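Local coordinates for SH2 domain-containing protein 3C (Homo sapiens, PDB 3T6G) that acts as a signalling adapter in integrin-mediated cell adhesion and migration, its Ras-GEF-like domain held closed for binding BCAR1 instead of catalysing canonical nucleotide exchange, at residues A[51-56]-A[271-276]; A[133-138]-A[146-151]; A[113-118]-A[158-163]; A[124-129]-A[172-177]. The protein carries 2 engineered substitutions. All coordinates share one frame; numbering follows the deposited sequence.

Contact 1: residues A[51-56]-A[271-276]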
loop_
_atom_site.group_PDB
_atom_site.type_symbol
_atom_site.label_atom_id
_atom_site.label_comp_id
_atom_site.label_asym_id
_atom_site.label_seq_id
_atom_site.Cartn_x
_atom_site.Cartn_y
_atom_site.Cartn_z
ATOM N N ARG A 51 10.442 9.915 -18.416
ATOM C CA ARG A 51 11.447 9.122 -17.725
ATOM C C ARG A 51 12.043 9.851 -16.514
ATOM O O ARG A 51 12.110 9.284 -15.427
ATOM C CB ARG A 51 12.541 8.641 -18.672
ATOM C CG ARG A 51 13.623 7.841 -17.967
ATOM C CD ARG A 51 14.401 6.957 -18.933
ATOM N NE ARG A 51 13.536 6.009 -19.637
ATOM C CZ ARG A 51 13.867 5.390 -20.770
ATOM N NH1 ARG A 51 15.044 5.618 -21.338
ATOM N NH2 ARG A 51 13.020 4.547 -21.345
ATOM N N THR A 52 12.434 11.109 -16.677
ATOM C CA THR A 52 12.944 11.856 -15.537
ATOM C C THR A 52 11.819 12.188 -14.526
ATOM O O THR A 52 12.056 12.304 -13.338
ATOM C CB THR A 52 13.831 13.089 -15.965
ATOM O OG1 THR A 52 13.099 14.317 -15.872
ATOM C CG2 THR A 52 14.334 12.907 -17.373
ATOM N N LEU A 53 10.593 12.333 -14.995
ATOM C CA LEU A 53 9.482 12.454 -14.078
ATOM C C LEU A 53 9.483 11.209 -13.195
ATOM O O LEU A 53 9.317 11.294 -11.985
ATOM C CB LEU A 53 8.161 12.529 -14.842
ATOM C CG LEU A 53 7.762 13.934 -15.261
ATOM C CD1 LEU A 53 6.262 14.009 -15.321
ATOM C CD2 LEU A 53 8.339 15.000 -14.297
ATOM N N ALA A 54 9.702 10.058 -13.827
ATOM C CA ALA A 54 9.615 8.769 -13.158
ATOM C C ALA A 54 10.735 8.621 -12.155
ATOM O O ALA A 54 10.510 8.185 -11.032
ATOM C CB ALA A 54 9.667 7.631 -14.172
ATOM N N ARG A 55 11.945 8.979 -12.567
ATOM C CA ARG A 55 13.082 8.879 -11.679
ATOM C C ARG A 55 12.838 9.735 -10.451
ATOM O O ARG A 55 13.130 9.328 -9.325
ATOM C CB ARG A 55 14.357 9.308 -12.378
ATOM C CG ARG A 55 15.055 8.194 -13.119
ATOM C CD ARG A 55 16.457 8.639 -13.554
ATOM N NE ARG A 55 16.891 7.975 -14.779
ATOM C CZ ARG A 55 16.855 8.525 -15.987
ATOM N NH1 ARG A 55 16.418 9.771 -16.140
ATOM N NH2 ARG A 55 17.268 7.837 -17.043
ATOM N N HIS A 56 12.281 10.918 -10.655
ATOM C CA HIS A 56 12.054 11.803 -9.527
ATOM C C HIS A 56 11.074 11.268 -8.475
ATOM O O HIS A 56 11.374 11.348 -7.287
ATOM C CB HIS A 56 11.665 13.189 -10.003
ATOM C CG HIS A 56 12.840 13.999 -10.458
ATOM N ND1 HIS A 56 13.643 13.609 -11.509
ATOM C CD2 HIS A 56 13.390 15.132 -9.962
ATOM C CE1 HIS A 56 14.618 14.480 -11.657
ATOM N NE2 HIS A 56 14.487 15.421 -10.735
ATOM N N PRO A 271 15.684 19.796 -7.674
ATOM C CA PRO A 271 15.004 20.265 -6.469
ATOM C C PRO A 271 13.509 20.551 -6.636
ATOM O O PRO A 271 12.694 19.964 -5.905
ATOM C CB PRO A 271 15.756 21.561 -6.138
ATOM C CG PRO A 271 17.036 21.542 -7.024
ATOM C CD PRO A 271 17.101 20.173 -7.647
ATOM N N GLU A 272 13.151 21.429 -7.570
ATOM C CA GLU A 272 11.756 21.866 -7.710
ATOM C C GLU A 272 10.856 20.704 -8.064
ATOM O O GLU A 272 9.704 20.622 -7.639
ATOM C CB GLU A 272 11.625 22.947 -8.775
ATOM C CG GLU A 272 12.590 24.109 -8.618
ATOM C CD GLU A 272 12.189 25.297 -9.475
ATOM O OE1 GLU A 272 12.333 25.212 -10.715
ATOM O OE2 GLU A 272 11.713 26.306 -8.906
ATOM N N LEU A 273 11.404 19.799 -8.852
ATOM C CA LEU A 273 10.680 18.631 -9.281
ATOM C C LEU A 273 10.432 17.742 -8.081
ATOM O O LEU A 273 9.319 17.235 -7.916
ATOM C CB LEU A 273 11.478 17.889 -10.343
ATOM C CG LEU A 273 10.860 17.750 -11.725
ATOM C CD1 LEU A 273 11.639 16.698 -12.486
ATOM C CD2 LEU A 273 9.405 17.328 -11.609
ATOM N N LEU A 274 11.452 17.560 -7.236
ATOM C CA LEU A 274 11.262 16.787 -5.996
ATOM C C LEU A 274 10.175 17.450 -5.177
ATOM O O LEU A 274 9.257 16.773 -4.704
ATOM C CB LEU A 274 12.546 16.641 -5.168
ATOM C CG LEU A 274 13.632 15.758 -5.787
ATOM C CD1 LEU A 274 14.836 15.590 -4.890
ATOM C CD2 LEU A 274 13.072 14.423 -6.112
ATOM N N GLU A 275 10.224 18.775 -5.038
ATOM C CA GLU A 275 9.141 19.411 -4.281
ATOM C C GLU A 275 7.754 18.990 -4.793
ATOM O O GLU A 275 6.864 18.644 -3.987
ATOM C CB GLU A 275 9.264 20.916 -4.300
ATOM C CG GLU A 275 8.307 21.608 -3.365
ATOM C CD GLU A 275 8.844 22.958 -2.912
ATOM O OE1 GLU A 275 10.058 23.209 -3.109
ATOM O OE2 GLU A 275 8.058 23.772 -2.368
ATOM N N VAL A 276 7.593 18.994 -6.129
ATOM C CA VAL A 276 6.297 18.761 -6.787
ATOM C C VAL A 276 5.742 17.387 -6.432
ATOM O O VAL A 276 4.543 17.204 -6.257
ATOM C CB VAL A 276 6.427 18.909 -8.336
ATOM C CG1 VAL A 276 5.186 18.443 -9.018
ATOM C CG2 VAL A 276 6.737 20.378 -8.731
#
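His56 and Leu273 join two helices of the all-helical Cdc25-homology (Ras-GEF) domain, helix 50-64 and the short helix 271-276. The main interaction is a CH-pi contact. Leu273 CD1 sits over one face of the imidazole, 3.5 Å from the centroid of the His56 ring and only 11° off the ring normal. Leu273 CB also comes close, 3.4 Å from His56 CD2. The two side chains cross at about a right angle. Leu274 supports the same histidine: its CD2 lies 3.7 Å from His56 O and approaches the ring obliquely.

The segments cross with their N-to-C directions at 67° and their axes 10.1 Å apart. Side chains bridge the gap, and no hydrogen bond crosses between the segments. This joins an early helix of the Ras-GEF fold to one from its C-terminal part. Leu53 adds an apolar contact, with its CD2 3.7 Å from Leu273 CD2.

The histidine ring is held from both nitrogens. His56 ND1 donates a bent bond to Thr52 O (2.8 Å), one turn earlier. The torsion that puts CG anti to its own carbonyl carbon (chi1 -79°) swings the ring back beside the backbone N, within range of that oxygen. Thr52 O also accepts from His56 N at 3.0 Å, and the two donors arrive from opposite faces of the carbonyl plane. His56 NE2 is hydrogen-bonded to Arg270 N, just ahead of the second helix. The ring of Phe267 meets the imidazole edge-to-face.

Contact 2: residues A[133-138]-A[146-151]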
loop_
_atom_site.group_PDB
_atom_site.type_symbol
_atom_site.label_atom_id
_atom_site.label_comp_id
_atom_site.label_asym_id
_atom_site.label_seq_id
_atom_site.Cartn_x
_atom_site.Cartn_y
_atom_site.Cartn_z
ATOM N N GLN A 133 2.831 7.396 -20.600
ATOM C CA GLN A 133 4.266 7.180 -20.697
ATOM C C GLN A 133 4.895 7.166 -19.285
ATOM O O GLN A 133 5.729 6.311 -18.976
ATOM C CB GLN A 133 4.915 8.257 -21.574
ATOM C CG GLN A 133 4.594 8.163 -23.091
ATOM O OE1 GLN A 133 5.561 10.333 -23.572
ATOM N NE2 GLN A 133 5.991 8.667 -25.018
ATOM N N LEU A 134 4.491 8.097 -18.424
ATOM C CA LEU A 134 4.968 8.067 -17.046
ATOM C C LEU A 134 4.631 6.726 -16.374
ATOM O O LEU A 134 5.476 6.134 -15.698
ATOM C CB LEU A 134 4.411 9.231 -16.211
ATOM C CG LEU A 134 4.753 9.140 -14.710
ATOM C CD1 LEU A 134 6.231 8.803 -14.505
ATOM C CD2 LEU A 134 4.370 10.404 -13.904
ATOM N N ALA A 135 3.404 6.243 -16.554
ATOM C CA ALA A 135 3.021 4.978 -15.940
ATOM C C ALA A 135 3.790 3.811 -16.543
ATOM O O ALA A 135 4.148 2.871 -15.837
ATOM C CB ALA A 135 1.527 4.747 -16.029
ATOM N N ALA A 136 4.064 3.867 -17.842
ATOM C CA ALA A 136 4.838 2.796 -18.461
ATOM C C ALA A 136 6.280 2.816 -17.951
ATOM O O ALA A 136 6.893 1.769 -17.757
ATOM C CB ALA A 136 4.778 2.867 -20.019
ATOM N N GLU A 137 6.821 4.012 -17.738
ATOM C CA GLU A 137 8.193 4.146 -17.250
ATOM C C GLU A 137 8.314 3.677 -15.788
ATOM O O GLU A 137 9.180 2.882 -15.431
ATOM C CB GLU A 137 8.662 5.593 -17.385
ATOM C CG GLU A 137 9.011 6.000 -18.799
ATOM C CD GLU A 137 10.289 5.349 -19.267
ATOM O OE1 GLU A 137 11.217 5.206 -18.441
ATOM O OE2 GLU A 137 10.362 4.963 -20.453
ATOM N N LEU A 138 7.439 4.191 -14.944
ATOM C CA LEU A 138 7.346 3.714 -13.583
ATOM C C LEU A 138 7.341 2.189 -13.556
ATOM O O LEU A 138 8.055 1.560 -12.771
ATOM C CB LEU A 138 6.086 4.281 -12.942
ATOM C CG LEU A 138 6.210 5.782 -12.714
ATOM C CD1 LEU A 138 4.894 6.436 -12.316
ATOM C CD2 LEU A 138 7.318 6.051 -11.682
ATOM N N PHE A 146 4.397 1.213 -6.832
ATOM C CA PHE A 146 3.616 2.136 -6.011
ATOM C C PHE A 146 3.069 3.287 -6.866
ATOM O O PHE A 146 1.860 3.398 -7.064
ATOM C CB PHE A 146 4.456 2.637 -4.823
ATOM C CG PHE A 146 3.783 3.724 -3.997
ATOM C CD1 PHE A 146 2.893 3.412 -3.005
ATOM C CD2 PHE A 146 4.065 5.047 -4.215
ATOM C CE1 PHE A 146 2.296 4.394 -2.259
ATOM C CE2 PHE A 146 3.467 6.030 -3.464
ATOM C CZ PHE A 146 2.582 5.710 -2.494
ATOM N N SER A 147 3.955 4.130 -7.392
ATOM C CA SER A 147 3.521 5.255 -8.236
ATOM C C SER A 147 2.960 4.857 -9.607
ATOM O O SER A 147 2.092 5.537 -10.148
ATOM C CB SER A 147 4.612 6.324 -8.357
ATOM O OG SER A 147 4.518 7.208 -7.236
ATOM N N PHE A 148 3.444 3.754 -10.158
ATOM C CA PHE A 148 2.787 3.156 -11.303
ATOM C C PHE A 148 1.275 3.068 -11.070
ATOM O O PHE A 148 0.489 3.506 -11.896
ATOM C CB PHE A 148 3.346 1.769 -11.562
ATOM C CG PHE A 148 2.500 0.953 -12.498
ATOM C CD1 PHE A 148 2.345 1.339 -13.826
ATOM C CD2 PHE A 148 1.864 -0.213 -12.054
ATOM C CE1 PHE A 148 1.565 0.595 -14.698
ATOM C CE2 PHE A 148 1.071 -0.983 -12.926
ATOM C CZ PHE A 148 0.918 -0.571 -14.252
ATOM N N ALA A 149 0.870 2.526 -9.924
ATOM C CA ALA A 149 -0.551 2.320 -9.636
ATOM C C ALA A 149 -1.221 3.620 -9.240
ATOM O O ALA A 149 -2.417 3.797 -9.443
ATOM C CB ALA A 149 -0.738 1.271 -8.528
ATOM N N ALA A 150 -0.456 4.524 -8.637
ATOM C CA ALA A 150 -0.999 5.833 -8.332
ATOM C C ALA A 150 -1.267 6.601 -9.647
ATOM O O ALA A 150 -2.175 7.434 -9.720
ATOM C CB ALA A 150 -0.041 6.612 -7.412
ATOM N N VAL A 151 -0.489 6.304 -10.690
ATOM C CA VAL A 151 -0.620 7.034 -11.940
ATOM C C VAL A 151 -1.799 6.505 -12.752
ATOM O O VAL A 151 -2.639 7.289 -13.196
ATOM C CB VAL A 151 0.691 7.047 -12.757
ATOM C CG1 VAL A 151 0.412 7.406 -14.209
ATOM C CG2 VAL A 151 1.719 8.036 -12.114
#
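Leu138 and Val151 meet in the core of an antiparallel helix pair, where helix 121-140 turns back into helix 145-155. The two segments run at 157° with their axes 8.4 Å apart. Leu138 CD1 touches Val151 CG2 at 3.6 Å, and the side chains cross at about a right angle. Ser147 CB rests 4.0 Å from the same Leu138 CD1. Leu134 CD2 also reaches Val151 CG2. The other branch, Val151 CG1, is anti to the valine's backbone N (chi1 162°) and presses on Ala135 CB at 3.4 Å. The small Ala135 probably allows the close approach of the backbones: Ala135 CA and Phe148 CA are 5.0 Å apart.

Phe148 meets helix 121-140 with a ring edge. Its CD1 lies 3.1 Å from Ala135 O, which sits near the ring plane. Replacing the phenylalanine with an alanine would probably open a gap beside Ala135 O and leave Leu185 and Leu189 of helix 175-193 without the ring they pack on.

Further out, Ala54 of helix 50-64 packs on Leu134 and Leu138, while Leu110 of helix 93-115 covers Val151. Ser147 OG is hydrogen-bonded to Asp61 OD2.

Contact 3: residues A[113-118]-A[158-163]; sequences DILGST and AQISRL. Engineered in segment 113-118: Ser117 (natural residue Cys).
Ile160 O is gripped by two donors, Leu163 N at 3.2 Å and the indole NE1 of Trp167. These bonds tie down the turn that leads out of the short helix 158-161, and Ile160 and Leu163 on that turn both touch Leu115. The contact joins this turn to the C-terminal end of the long helix 93-115, within the helical Ras-GEF fold. Its side-chain contacts are apolar, and no hydrogen bond crosses it.

Ile160 CD1 does most of the touching. This methyl group lies 3.4 Å from Leu115 CG, with both leucine methyls nearly as close. Ile160 CG1 is anti to the carbonyl carbon (chi1 -67°), and the second torsion of -40° turns CD1 toward the leucine. Ile114 CG2 reaches the same CD1 more loosely, at 4.2 Å.

Ser117, an engineered replacement for cysteine, is the centre of an inverse gamma turn, and Ser117 O probably accepts a hydrogen bond from Arg124 NH1. Helix 296-314 covers the contact: Leu307 packs on Leu115, and Ser311 OG is hydrogen-bonded to Gln159 O. Gln159 NE2 is hydrogen-bonded to Asp304 OD1. Leu163 occupies the N-cap position of the next helix. Leu115 CD2 meets both ends of the turn, 3.5 Å from Ile160 CD1 and 3.7 Å from Leu163 CD1.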
loop_
_atom_site.group_PDB
_atom_site.type_symbol
_atom_site.label_atom_id
_atom_site.label_comp_id
_atom_site.label_asym_id
_atom_site.label_seq_id
_atom_site.Cartn_x
_atom_site.Cartn_y
_atom_site.Cartn_z
ATOM N N ASP A 113 -3.728 18.185 -13.031
ATOM C CA ASP A 113 -2.848 18.782 -14.013
ATOM C C ASP A 113 -3.552 18.576 -15.330
ATOM O O ASP A 113 -3.656 19.487 -16.150
ATOM C CB ASP A 113 -1.502 18.062 -14.013
ATOM C CG ASP A 113 -0.497 18.708 -14.940
ATOM O OD1 ASP A 113 -0.500 19.952 -15.017
ATOM O OD2 ASP A 113 0.297 17.971 -15.575
ATOM N N ILE A 114 -4.074 17.366 -15.500
ATOM C CA ILE A 114 -4.811 17.006 -16.698
ATOM C C ILE A 114 -6.052 17.873 -16.919
ATOM O O ILE A 114 -6.241 18.424 -18.002
ATOM C CB ILE A 114 -5.173 15.529 -16.705
ATOM C CG1 ILE A 114 -3.885 14.711 -16.755
ATOM C CG2 ILE A 114 -6.067 15.226 -17.904
ATOM C CD1 ILE A 114 -4.049 13.234 -16.921
ATOM N N LEU A 115 -6.884 18.022 -15.896
ATOM C CA LEU A 115 -8.079 18.840 -16.047
ATOM C C LEU A 115 -7.718 20.316 -16.062
ATOM O O LEU A 115 -8.566 21.164 -16.332
ATOM C CB LEU A 115 -9.071 18.542 -14.940
ATOM C CG LEU A 115 -9.433 17.053 -14.877
ATOM C CD1 LEU A 115 -9.946 16.620 -13.474
ATOM C CD2 LEU A 115 -10.442 16.724 -15.965
ATOM N N GLY A 116 -6.456 20.618 -15.764
ATOM C CA GLY A 116 -5.974 21.984 -15.831
ATOM C C GLY A 116 -5.499 22.328 -17.231
ATOM O O GLY A 116 -5.243 23.494 -17.557
ATOM N N SER A 117 -5.376 21.298 -18.062
ATOM C CA SER A 117 -4.975 21.470 -19.451
ATOM C C SER A 117 -6.185 21.883 -20.309
ATOM O O SER A 117 -6.784 21.067 -21.022
ATOM C CB SER A 117 -4.343 20.184 -19.980
ATOM O OG SER A 117 -4.173 20.246 -21.389
ATOM N N THR A 118 -6.537 23.163 -20.221
ATOM C CA THR A 118 -7.772 23.668 -20.793
ATOM C C THR A 118 -7.630 24.163 -22.233
ATOM O O THR A 118 -8.563 24.718 -22.781
ATOM C CB THR A 118 -8.347 24.821 -19.945
ATOM O OG1 THR A 118 -7.334 25.818 -19.751
ATOM C CG2 THR A 118 -8.832 24.307 -18.592
ATOM N N ALA A 158 -13.111 8.470 -12.436
ATOM C CA ALA A 158 -14.255 8.677 -13.314
ATOM C C ALA A 158 -14.096 10.016 -14.019
ATOM O O ALA A 158 -14.421 10.155 -15.199
ATOM C CB ALA A 158 -15.575 8.627 -12.533
ATOM N N GLN A 159 -13.565 10.996 -13.298
ATOM C CA GLN A 159 -13.506 12.357 -13.813
ATOM C C GLN A 159 -12.557 12.497 -15.010
ATOM O O GLN A 159 -12.667 13.447 -15.794
ATOM C CB GLN A 159 -13.118 13.332 -12.701
ATOM C CG GLN A 159 -14.188 13.549 -11.659
ATOM C CD GLN A 159 -14.047 12.610 -10.467
ATOM O OE1 GLN A 159 -13.569 11.476 -10.591
ATOM N NE2 GLN A 159 -14.467 13.084 -9.299
ATOM N N ILE A 160 -11.623 11.555 -15.139
ATOM C CA ILE A 160 -10.673 11.584 -16.244
ATOM C C ILE A 160 -11.132 10.666 -17.367
ATOM O O ILE A 160 -10.963 10.977 -18.544
ATOM C CB ILE A 160 -9.233 11.193 -15.797
ATOM C CG1 ILE A 160 -8.636 12.259 -14.861
ATOM C CG2 ILE A 160 -8.326 11.002 -16.999
ATOM C CD1 ILE A 160 -8.979 13.668 -15.287
ATOM N N SER A 161 -11.732 9.542 -17.008
ATOM C CA SER A 161 -12.045 8.526 -17.999
ATOM C C SER A 161 -13.278 8.886 -18.819
ATOM O O SER A 161 -13.528 8.272 -19.841
ATOM C CB SER A 161 -12.173 7.145 -17.357
ATOM O OG SER A 161 -13.230 7.123 -16.426
ATOM N N ARG A 162 -14.016 9.905 -18.384
ATOM C CA ARG A 162 -15.177 10.412 -19.120
ATOM C C ARG A 162 -14.836 11.556 -20.082
ATOM O O ARG A 162 -15.739 12.140 -20.685
ATOM C CB ARG A 162 -16.220 10.950 -18.150
ATOM C CG ARG A 162 -15.605 11.935 -17.154
ATOM C CD ARG A 162 -16.624 12.915 -16.635
ATOM N NE ARG A 162 -17.142 13.773 -17.693
ATOM C CZ ARG A 162 -18.402 14.174 -17.738
ATOM N NH1 ARG A 162 -19.241 13.775 -16.793
ATOM N NH2 ARG A 162 -18.830 14.955 -18.717
ATOM N N LEU A 163 -13.560 11.904 -20.219
ATOM C CA LEU A 163 -13.205 12.963 -21.159
ATOM C C LEU A 163 -13.147 12.362 -22.565
ATOM O O LEU A 163 -12.068 12.058 -23.098
ATOM C CB LEU A 163 -11.892 13.603 -20.761
ATOM C CG LEU A 163 -11.862 14.196 -19.353
ATOM C CD1 LEU A 163 -10.431 14.572 -18.994
ATOM C CD2 LEU A 163 -12.786 15.400 -19.200
#

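Contact 4: residues A[124-129]-A[172-177]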
loop_
_atom_site.group_PDB
_atom_site.type_symbol
_atom_site.label_atom_id
_atom_site.label_comp_id
_atom_site.label_asym_id
_atom_site.label_seq_id
_atom_site.Cartn_x
_atom_site.Cartn_y
_atom_site.Cartn_z
ATOM N N ARG A 124 -4.725 18.306 -24.228
ATOM C CA ARG A 124 -5.038 17.361 -23.171
ATOM C C ARG A 124 -4.696 15.919 -23.547
ATOM O O ARG A 124 -4.098 15.203 -22.744
ATOM C CB ARG A 124 -6.501 17.453 -22.811
ATOM C CG ARG A 124 -6.780 18.337 -21.640
ATOM C CD ARG A 124 -7.947 17.757 -20.883
ATOM N NE ARG A 124 -9.060 17.530 -21.784
ATOM C CZ ARG A 124 -9.731 18.514 -22.374
ATOM N NH1 ARG A 124 -9.387 19.774 -22.138
ATOM N NH2 ARG A 124 -10.750 18.238 -23.184
ATOM N N ALA A 125 -5.065 15.493 -24.754
ATOM C CA ALA A 125 -4.737 14.145 -25.202
ATOM C C ALA A 125 -3.244 13.893 -25.111
ATOM O O ALA A 125 -2.815 12.853 -24.623
ATOM C CB ALA A 125 -5.237 13.889 -26.649
ATOM N N ALA A 126 -2.456 14.849 -25.585
ATOM C CA ALA A 126 -0.993 14.746 -25.545
ATOM C C ALA A 126 -0.452 14.657 -24.111
ATOM O O ALA A 126 0.464 13.893 -23.822
ATOM C CB ALA A 126 -0.374 15.920 -26.274
ATOM N N LEU A 127 -1.033 15.447 -23.219
ATOM C CA LEU A 127 -0.747 15.347 -21.787
ATOM C C LEU A 127 -1.174 13.988 -21.201
ATOM O O LEU A 127 -0.444 13.379 -20.417
ATOM C CB LEU A 127 -1.453 16.479 -21.038
ATOM C CG LEU A 127 -1.197 16.498 -19.521
ATOM C CD1 LEU A 127 0.225 16.090 -19.209
ATOM C CD2 LEU A 127 -1.507 17.862 -18.933
ATOM N N LEU A 128 -2.364 13.526 -21.577
ATOM C CA LEU A 128 -2.827 12.185 -21.222
ATOM C C LEU A 128 -1.835 11.142 -21.729
ATOM O O LEU A 128 -1.539 10.167 -21.054
ATOM C CB LEU A 128 -4.217 11.928 -21.811
ATOM C CG LEU A 128 -4.991 10.663 -21.415
ATOM C CD1 LEU A 128 -5.429 10.777 -19.970
ATOM C CD2 LEU A 128 -6.216 10.421 -22.321
ATOM N N HIS A 129 -1.301 11.354 -22.923
ATOM C CA HIS A 129 -0.407 10.359 -23.510
ATOM C C HIS A 129 0.886 10.296 -22.714
ATOM O O HIS A 129 1.533 9.250 -22.624
ATOM C CB HIS A 129 -0.136 10.671 -24.992
ATOM C CG HIS A 129 0.941 9.825 -25.603
ATOM N ND1 HIS A 129 0.851 8.453 -25.693
ATOM C CD2 HIS A 129 2.138 10.158 -26.139
ATOM C CE1 HIS A 129 1.943 7.975 -26.262
ATOM N NE2 HIS A 129 2.739 8.989 -26.545
ATOM N N GLN A 172 -6.728 8.683 -31.845
ATOM C CA GLN A 172 -6.391 9.155 -33.189
ATOM C C GLN A 172 -4.920 9.500 -33.336
ATOM O O GLN A 172 -4.265 9.063 -34.280
ATOM C CB GLN A 172 -7.228 10.379 -33.553
ATOM C CG GLN A 172 -8.588 10.042 -34.146
ATOM C CD GLN A 172 -9.533 11.231 -34.144
ATOM O OE1 GLN A 172 -9.139 12.364 -33.833
ATOM N NE2 GLN A 172 -10.790 10.976 -34.477
ATOM N N ARG A 173 -4.408 10.270 -32.380
ATOM C CA ARG A 173 -3.102 10.898 -32.502
ATOM C C ARG A 173 -1.982 10.164 -31.783
ATOM O O ARG A 173 -0.807 10.320 -32.121
ATOM C CB ARG A 173 -3.180 12.327 -31.974
ATOM C CG ARG A 173 -4.049 13.233 -32.814
ATOM C CD ARG A 173 -4.200 14.598 -32.174
ATOM N NE ARG A 173 -3.008 15.431 -32.326
ATOM C CZ ARG A 173 -2.649 16.045 -33.454
ATOM N NH1 ARG A 173 -3.390 15.923 -34.560
ATOM N NH2 ARG A 173 -1.541 16.783 -33.478
ATOM N N HIS A 174 -2.346 9.382 -30.777
ATOM C CA HIS A 174 -1.363 8.684 -29.965
ATOM C C HIS A 174 -1.741 7.226 -29.893
ATOM O O HIS A 174 -1.913 6.648 -28.817
ATOM C CB HIS A 174 -1.306 9.298 -28.575
ATOM C CG HIS A 174 -1.190 10.785 -28.598
ATOM N ND1 HIS A 174 0.002 11.432 -28.853
ATOM C CD2 HIS A 174 -2.119 11.753 -28.430
ATOM C CE1 HIS A 174 -0.193 12.736 -28.803
ATOM N NE2 HIS A 174 -1.472 12.959 -28.561
ATOM N N THR A 175 -1.850 6.625 -31.061
ATOM C CA THR A 175 -2.405 5.299 -31.141
ATOM C C THR A 175 -1.596 4.274 -30.342
ATOM O O THR A 175 -2.177 3.441 -29.640
ATOM C CB THR A 175 -2.579 4.870 -32.587
ATOM O OG1 THR A 175 -3.270 5.912 -33.294
ATOM C CG2 THR A 175 -3.364 3.578 -32.644
ATOM N N GLU A 176 -0.271 4.330 -30.434
ATOM C CA GLU A 176 0.542 3.405 -29.648
ATOM C C GLU A 176 0.269 3.563 -28.162
ATOM O O GLU A 176 0.113 2.579 -27.447
ATOM C CB GLU A 176 2.032 3.566 -29.925
ATOM C CG GLU A 176 2.517 2.733 -31.099
ATOM C CD GLU A 176 3.988 2.364 -30.990
ATOM O OE1 GLU A 176 4.564 2.513 -29.887
ATOM O OE2 GLU A 176 4.564 1.925 -32.013
ATOM N N GLY A 177 0.199 4.803 -27.706
ATOM C CA GLY A 177 -0.081 5.070 -26.309
ATOM C C GLY A 177 -1.372 4.411 -25.836
ATOM O O GLY A 177 -1.372 3.602 -24.900
#
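His129 and His174 form an offset aromatic pair. Their planes are near parallel, at 15°, but the rings are slid so far apart that they barely overlap, with centroids 4.7 Å from each other. Two reciprocal CH-pi contacts accompany the pair. His129 CB lies over a face of the His174 ring, 4.0 Å from its centroid. His174 CB does the same to the His129 ring, also at 4.0 Å. The torsion that places His129 CG anti to its backbone N (chi1 171°) extends that ring past His174 to Gly177.

Van der Waals contacts complete the fit. His174 NE2 packs 3.5 Å from Ala126 CA, and Ala125 CB is close to the same imidazole. Gly177 CA meets the edge of the other ring, 3.5 Å from His129 CE1, and with no side chain there the imidazole can come this near. A serine in place of His174 would probably leave His129 CB without the ring it packs on and open a gap beside Ala125 and Ala126.

His174 is at the N-cap position of helix 175-193, in the break after helix 164-173. The contact therefore sets this junction against helix 121-140, while Leu170 of helix 164-173 packs on His129 and Leu128.

In the fold
From the N terminus, residues 51-56 come first and meet 271-276 last, so contact 1 closes a long loop that contains the other three. Within it, 113-118 pairs with 158-163 (contact 3) and 124-129 with 172-177 (contact 4). These two cross, because their segments alternate along the chain. Contact 2 is the innermost, a local pairing of 133-138 with 146-151 nested inside both. Contacts 2 and 4 share helix 121-140. Contact 1 touches contact 2 through the Arg51-Glu137 salt bridge and Ala54. Contact 3 touches contact 4 through Ser117 and Arg124. All four lie in the Ras-GEF domain, and contact 1 ties its early and late helices together.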